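Local coordinates for transcriptional regulator, putative (Vibrio cholerae O1 biovar eltor str. N16961, PDB 3BJN), which probably binds DNA as an IclR-family transcriptional regulator, a putative repressor of allantoin and glyoxylate utilization operons, here represented by its C-terminal domain, at residues A68-V72 with G123-P127; K71-Y76 with E101-R106. One frame throughout, in Å; residues are numbered along the deposited sequence.

Interaction 1 (A68-V72 with G123-P127); sequences ASSKV and GISAP
Val72 spreads its two methyls along the strand, CG1 toward Pro127 and CG2 toward Ser125. Its CG1 lies anti to the backbone N (chi1 160°) and reaches the proline, 3.6 Å from Pro127 CB and also close to the ring nitrogen. The other branch, Val72 CG2, points back along the strand and comes closest to Ser125 O at 3.3 Å, with Ser125 CB somewhat farther off at 4.0 Å. One turn earlier, Ala68 directs its CB at the strand, where the methyl stands 3.4 Å from Gly123 O and, in the serine conformer given, equally near Ser125 OG. Gly123 brings only main chain to this meeting. Ser125 points its CB at the helix, and in that conformer its hydroxyl lies close to Ala68 and Ser69; Ser125 OG is 3.2 Å from Ser69 OG. Both serines hydrogen-bond to the hydroxyl of Ser139 on the adjacent strand 133-143, so Ser139 gives both buried side chains a polar partner. Ile124 and Ala126 alternate to the other face of the sheet, against helix 144-163. The segment axes run only 26° apart, 7.1 Å at closest approach, so Ala68, Ser69 and Val72 follow the strand in sequence. This close, nearly parallel packing of a helix on one face of an antiparallel sheet, with another helix behind, fits the GAF-like alpha/beta fold of the IclR C-terminal domain.

Interaction 2 (K71-Y76 with E101-R106); sequences KVMLAY and EFEKIR
Arg106 reaches across to the C-terminal end of segment 71-76, where its NH1 donates to Ala75 O at 2.9 Å with an N-H...O angle of 156°. The oxygen lies nearly in the guanidinium plane, and NH1 approaches it in the carbonyl plane, on a lone pair. A bend at chi3 (-66°) turns the arginine chain back toward this carbonyl, while its CG passes over one face of the Tyr76 ring. The tyrosine hydroxyl is satisfied through a water: Tyr76 OH is 2.7 Å from it, and the same water donates to Arg106 O, at a modelled 2.5 Å that is unusually short and doubtful in its exact length. Arg106 thus serves this end twice, by its side chain directly and by its carbonyl through water. At the other end of the contact, Lys71 and Glu101 cross at about a right angle; in the lysine conformer given, the 4.3 Å from Lys71 NZ to Glu101 OE2 is too long for a salt bridge, and the ammonium forms one with Glu116. Between these polar margins the packing is apolar. Ile105 is a knob among Lys71, Val72, Ala75 and Tyr76, with Ile105 CG2 3.8 Å from Ala75 CB, and Phe102 places CE1 3.7 Å from Leu74 CB. The segment axes cross at -92°, 9.1 Å apart. Around them, helix 79-88 packs on Leu74 and Phe102, strand 111-114 meets Val72 and Ile105 through Ala111, and strands 121-130 and 133-143 receive Tyr76.

Helix 67-76 is common to both interactions, whose centres lie 8 Å apart and whose segments share Lys71 and Val72, though of these two only Val72 touches partners in both. Its first turns face strand 121-130 in interaction 1, and its later part meets helix 96-108 in interaction 2. Along the chain the shared helix comes first, then helix 96-108, and strand 121-130 last. Pro127 CG touches Tyr76 CE1 at 3.7 Å, making the packing continuous. Interaction 1 is close to the centre of the chain and buried, whereas interaction 2 is farther out and partly buried. Together they join the antiparallel sheet to an outer helix within the IclR C-terminal domain.

Interaction 1 (A68-V72 with G123-P127)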
loop_
_atom_site.group_PDB
_atom_site.type_symbol
_atom_site.label_atom_id
_atom_site.label_comp_id
_atom_site.label_asym_id
_atom_site.label_seq_id
_atom_site.Cartn_x
_atom_site.Cartn_y
_atom_site.Cartn_z
ATOM N N ALA A 68 -3.381 1.966 -4.620
ATOM C CA ALA A 68 -2.234 1.065 -4.793
ATOM C C ALA A 68 -2.061 0.060 -3.657
ATOM O O ALA A 68 -1.767 -1.085 -3.928
ATOM C CB ALA A 68 -0.961 1.880 -4.980
ATOM N N SER A 69 -2.256 0.482 -2.404
ATOM C CA SER A 69 -2.038 -0.408 -1.259
ATOM C C SER A 69 -3.038 -1.567 -1.297
ATOM O O SER A 69 -2.658 -2.735 -1.129
ATOM C CB SER A 69 -2.261 0.352 0.060
ATOM O OG SER A 69 -1.376 1.439 0.196
ATOM N N SER A 70 -4.312 -1.231 -1.512
ATOM C CA SER A 70 -5.372 -2.260 -1.615
ATOM C C SER A 70 -5.076 -3.211 -2.770
ATOM O O SER A 70 -5.181 -4.434 -2.612
ATOM C CB SER A 70 -6.757 -1.642 -1.846
ATOM O OG SER A 70 -7.145 -0.901 -0.713
ATOM N N LYS A 71 -4.671 -2.667 -3.912
ATOM C CA LYS A 71 -4.471 -3.495 -5.106
ATOM C C LYS A 71 -3.251 -4.425 -4.998
ATOM O O LYS A 71 -3.270 -5.529 -5.528
ATOM C CB LYS A 71 -4.386 -2.627 -6.357
ATOM C CG LYS A 71 -5.695 -1.975 -6.750
ATOM C CD LYS A 71 -5.464 -1.229 -8.045
ATOM C CE LYS A 71 -6.460 -0.133 -8.266
ATOM N NZ LYS A 71 -5.948 0.749 -9.354
ATOM N N VAL A 72 -2.189 -3.972 -4.326
ATOM C CA VAL A 72 -1.035 -4.836 -4.031
ATOM C C VAL A 72 -1.427 -5.998 -3.117
ATOM O O VAL A 72 -1.068 -7.162 -3.374
ATOM C CB VAL A 72 0.083 -4.019 -3.360
ATOM C CG1 VAL A 72 1.045 -4.935 -2.604
ATOM C CG2 VAL A 72 0.771 -3.247 -4.415
ATOM N N GLY A 123 -0.789 6.943 -5.063
ATOM C CA GLY A 123 -0.192 5.931 -4.206
ATOM C C GLY A 123 0.776 5.049 -4.965
ATOM O O GLY A 123 0.542 4.724 -6.133
ATOM N N ILE A 124 1.866 4.665 -4.297
ATOM C CA ILE A 124 2.819 3.682 -4.856
ATOM C C ILE A 124 3.095 2.676 -3.748
ATOM O O ILE A 124 3.444 3.067 -2.632
ATOM C CB ILE A 124 4.139 4.349 -5.367
ATOM C CG1 ILE A 124 3.801 5.228 -6.579
ATOM C CG2 ILE A 124 5.142 3.260 -5.755
ATOM C CD1 ILE A 124 4.919 6.189 -7.089
ATOM N N SER A 125 2.894 1.386 -4.014
ATOM C CA SER A 125 2.932 0.404 -2.927
ATOM C C SER A 125 3.555 -0.908 -3.355
ATOM O O SER A 125 3.462 -1.301 -4.523
ATOM C CB SER A 125 1.530 0.146 -2.365
ATOM O OG SER A 125 0.840 1.358 -2.143
ATOM N N ALA A 126 4.209 -1.565 -2.398
ATOM C CA ALA A 126 4.811 -2.875 -2.651
ATOM C C ALA A 126 4.487 -3.825 -1.500
ATOM O O ALA A 126 4.334 -3.373 -0.379
ATOM C CB ALA A 126 6.329 -2.738 -2.854
ATOM N N PRO A 127 4.379 -5.131 -1.784
ATOM C CA PRO A 127 3.938 -6.077 -0.746
ATOM C C PRO A 127 5.066 -6.420 0.221
ATOM O O PRO A 127 6.246 -6.465 -0.172
ATOM C CB PRO A 127 3.583 -7.334 -1.549
ATOM C CG PRO A 127 4.535 -7.283 -2.752
ATOM C CD PRO A 127 4.671 -5.823 -3.073
#

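Interaction 2 (K71-Y76 with E101-R106)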
loop_
_atom_site.group_PDB
_atom_site.type_symbol
_atom_site.label_atom_id
_atom_site.label_comp_id
_atom_site.label_asym_id
_atom_site.label_seq_id
_atom_site.Cartn_x
_atom_site.Cartn_y
_atom_site.Cartn_z
ATOM N N LYS A 71 -4.671 -2.667 -3.912
ATOM C CA LYS A 71 -4.471 -3.495 -5.106
ATOM C C LYS A 71 -3.251 -4.425 -4.998
ATOM O O LYS A 71 -3.270 -5.529 -5.528
ATOM C CB LYS A 71 -4.386 -2.627 -6.357
ATOM C CG LYS A 71 -5.695 -1.975 -6.750
ATOM C CD LYS A 71 -5.464 -1.229 -8.045
ATOM C CE LYS A 71 -6.460 -0.133 -8.266
ATOM N NZ LYS A 71 -5.948 0.749 -9.354
ATOM N N VAL A 72 -2.189 -3.972 -4.326
ATOM C CA VAL A 72 -1.035 -4.836 -4.031
ATOM C C VAL A 72 -1.427 -5.998 -3.117
ATOM O O VAL A 72 -1.068 -7.162 -3.374
ATOM C CB VAL A 72 0.083 -4.019 -3.360
ATOM C CG1 VAL A 72 1.045 -4.935 -2.604
ATOM C CG2 VAL A 72 0.771 -3.247 -4.415
HETATM N N MSE A 73 -2.206 -5.699 -2.083
HETATM C CA MSE A 73 -2.581 -6.722 -1.123
HETATM C C MSE A 73 -3.529 -7.720 -1.775
HETATM O O MSE A 73 -3.351 -8.939 -1.627
HETATM C CB MSE A 73 -3.145 -6.092 0.151
HETATM C CG MSE A 73 -2.017 -5.354 0.895
HETATM SE SE MSE A 73 -2.541 -4.647 2.620
HETATM C CE MSE A 73 -4.049 -3.735 2.135
ATOM N N LEU A 74 -4.498 -7.210 -2.538
ATOM C CA LEU A 74 -5.422 -8.095 -3.289
ATOM C C LEU A 74 -4.668 -8.989 -4.291
ATOM O O LEU A 74 -5.001 -10.177 -4.445
ATOM C CB LEU A 74 -6.497 -7.290 -4.007
ATOM C CG LEU A 74 -7.521 -6.643 -3.067
ATOM C CD1 LEU A 74 -8.298 -5.549 -3.868
ATOM C CD2 LEU A 74 -8.473 -7.713 -2.482
ATOM N N ALA A 75 -3.664 -8.431 -4.963
ATOM C CA ALA A 75 -2.897 -9.208 -5.962
ATOM C C ALA A 75 -2.071 -10.340 -5.336
ATOM O O ALA A 75 -1.866 -11.392 -5.965
ATOM C CB ALA A 75 -1.985 -8.309 -6.783
ATOM N N TYR A 76 -1.585 -10.116 -4.117
ATOM C CA TYR A 76 -0.623 -11.044 -3.493
ATOM C C TYR A 76 -1.189 -12.000 -2.450
ATOM O O TYR A 76 -0.532 -12.998 -2.112
ATOM C CB TYR A 76 0.581 -10.288 -2.909
ATOM C CG TYR A 76 1.607 -9.905 -3.943
ATOM C CD1 TYR A 76 1.507 -8.715 -4.650
ATOM C CD2 TYR A 76 2.680 -10.756 -4.230
ATOM C CE1 TYR A 76 2.473 -8.360 -5.623
ATOM C CE2 TYR A 76 3.634 -10.418 -5.180
ATOM C CZ TYR A 76 3.533 -9.223 -5.866
ATOM O OH TYR A 76 4.513 -8.932 -6.801
ATOM N N GLU A 101 -5.038 -6.273 -13.994
ATOM C CA GLU A 101 -4.349 -5.417 -13.021
ATOM C C GLU A 101 -3.504 -6.281 -12.095
ATOM O O GLU A 101 -2.346 -5.953 -11.843
ATOM C CB GLU A 101 -5.328 -4.526 -12.217
ATOM C CG GLU A 101 -4.680 -3.594 -11.135
ATOM C CD GLU A 101 -3.704 -2.496 -11.660
ATOM O OE1 GLU A 101 -3.705 -2.164 -12.872
ATOM O OE2 GLU A 101 -2.918 -1.943 -10.839
ATOM N N PHE A 102 -4.072 -7.383 -11.592
ATOM C CA PHE A 102 -3.314 -8.238 -10.675
ATOM C C PHE A 102 -2.097 -8.869 -11.336
ATOM O O PHE A 102 -1.031 -8.937 -10.722
ATOM C CB PHE A 102 -4.177 -9.321 -10.047
ATOM C CG PHE A 102 -5.312 -8.798 -9.215
ATOM C CD1 PHE A 102 -5.188 -7.611 -8.480
ATOM C CD2 PHE A 102 -6.496 -9.517 -9.140
ATOM C CE1 PHE A 102 -6.260 -7.133 -7.696
ATOM C CE2 PHE A 102 -7.550 -9.058 -8.368
ATOM C CZ PHE A 102 -7.431 -7.873 -7.633
ATOM N N GLU A 103 -2.251 -9.313 -12.583
ATOM C CA GLU A 103 -1.116 -9.878 -13.331
ATOM C C GLU A 103 -0.023 -8.831 -13.541
ATOM O O GLU A 103 1.173 -9.113 -13.359
ATOM C CB GLU A 103 -1.565 -10.462 -14.671
ATOM C CG GLU A 103 -2.368 -11.764 -14.539
ATOM C CD GLU A 103 -3.220 -12.053 -15.767
ATOM O OE1 GLU A 103 -2.954 -11.474 -16.837
ATOM O OE2 GLU A 103 -4.172 -12.859 -15.660
ATOM N N LYS A 104 -0.426 -7.613 -13.909
ATOM C CA LYS A 104 0.524 -6.508 -14.076
ATOM C C LYS A 104 1.273 -6.234 -12.773
ATOM O O LYS A 104 2.492 -6.083 -12.753
ATOM C CB LYS A 104 -0.219 -5.255 -14.531
ATOM C CG LYS A 104 0.658 -4.031 -14.724
ATOM C CD LYS A 104 -0.189 -2.759 -14.721
ATOM C CE LYS A 104 0.631 -1.572 -15.227
ATOM N NZ LYS A 104 -0.201 -0.359 -15.508
ATOM N N ILE A 105 0.527 -6.174 -11.672
ATOM C CA ILE A 105 1.145 -5.940 -10.378
ATOM C C ILE A 105 2.165 -7.026 -10.008
ATOM O O ILE A 105 3.282 -6.710 -9.591
ATOM C CB ILE A 105 0.065 -5.787 -9.281
ATOM C CG1 ILE A 105 -0.731 -4.504 -9.537
ATOM C CG2 ILE A 105 0.706 -5.811 -7.890
ATOM C CD1 ILE A 105 -1.977 -4.390 -8.685
ATOM N N ARG A 106 1.796 -8.296 -10.189
ATOM C CA ARG A 106 2.703 -9.400 -9.862
ATOM C C ARG A 106 3.947 -9.432 -10.757
ATOM O O ARG A 106 5.031 -9.811 -10.306
ATOM C CB ARG A 106 1.945 -10.740 -9.873
ATOM C CG ARG A 106 0.967 -10.816 -8.709
ATOM C CD ARG A 106 0.347 -12.172 -8.569
ATOM N NE ARG A 106 -0.496 -12.489 -9.712
ATOM C CZ ARG A 106 -1.828 -12.562 -9.692
ATOM N NH1 ARG A 106 -2.522 -12.343 -8.582
ATOM N NH2 ARG A 106 -2.474 -12.877 -10.808
HETATM O O HOH W 1 5.539 -11.026 -8.217
#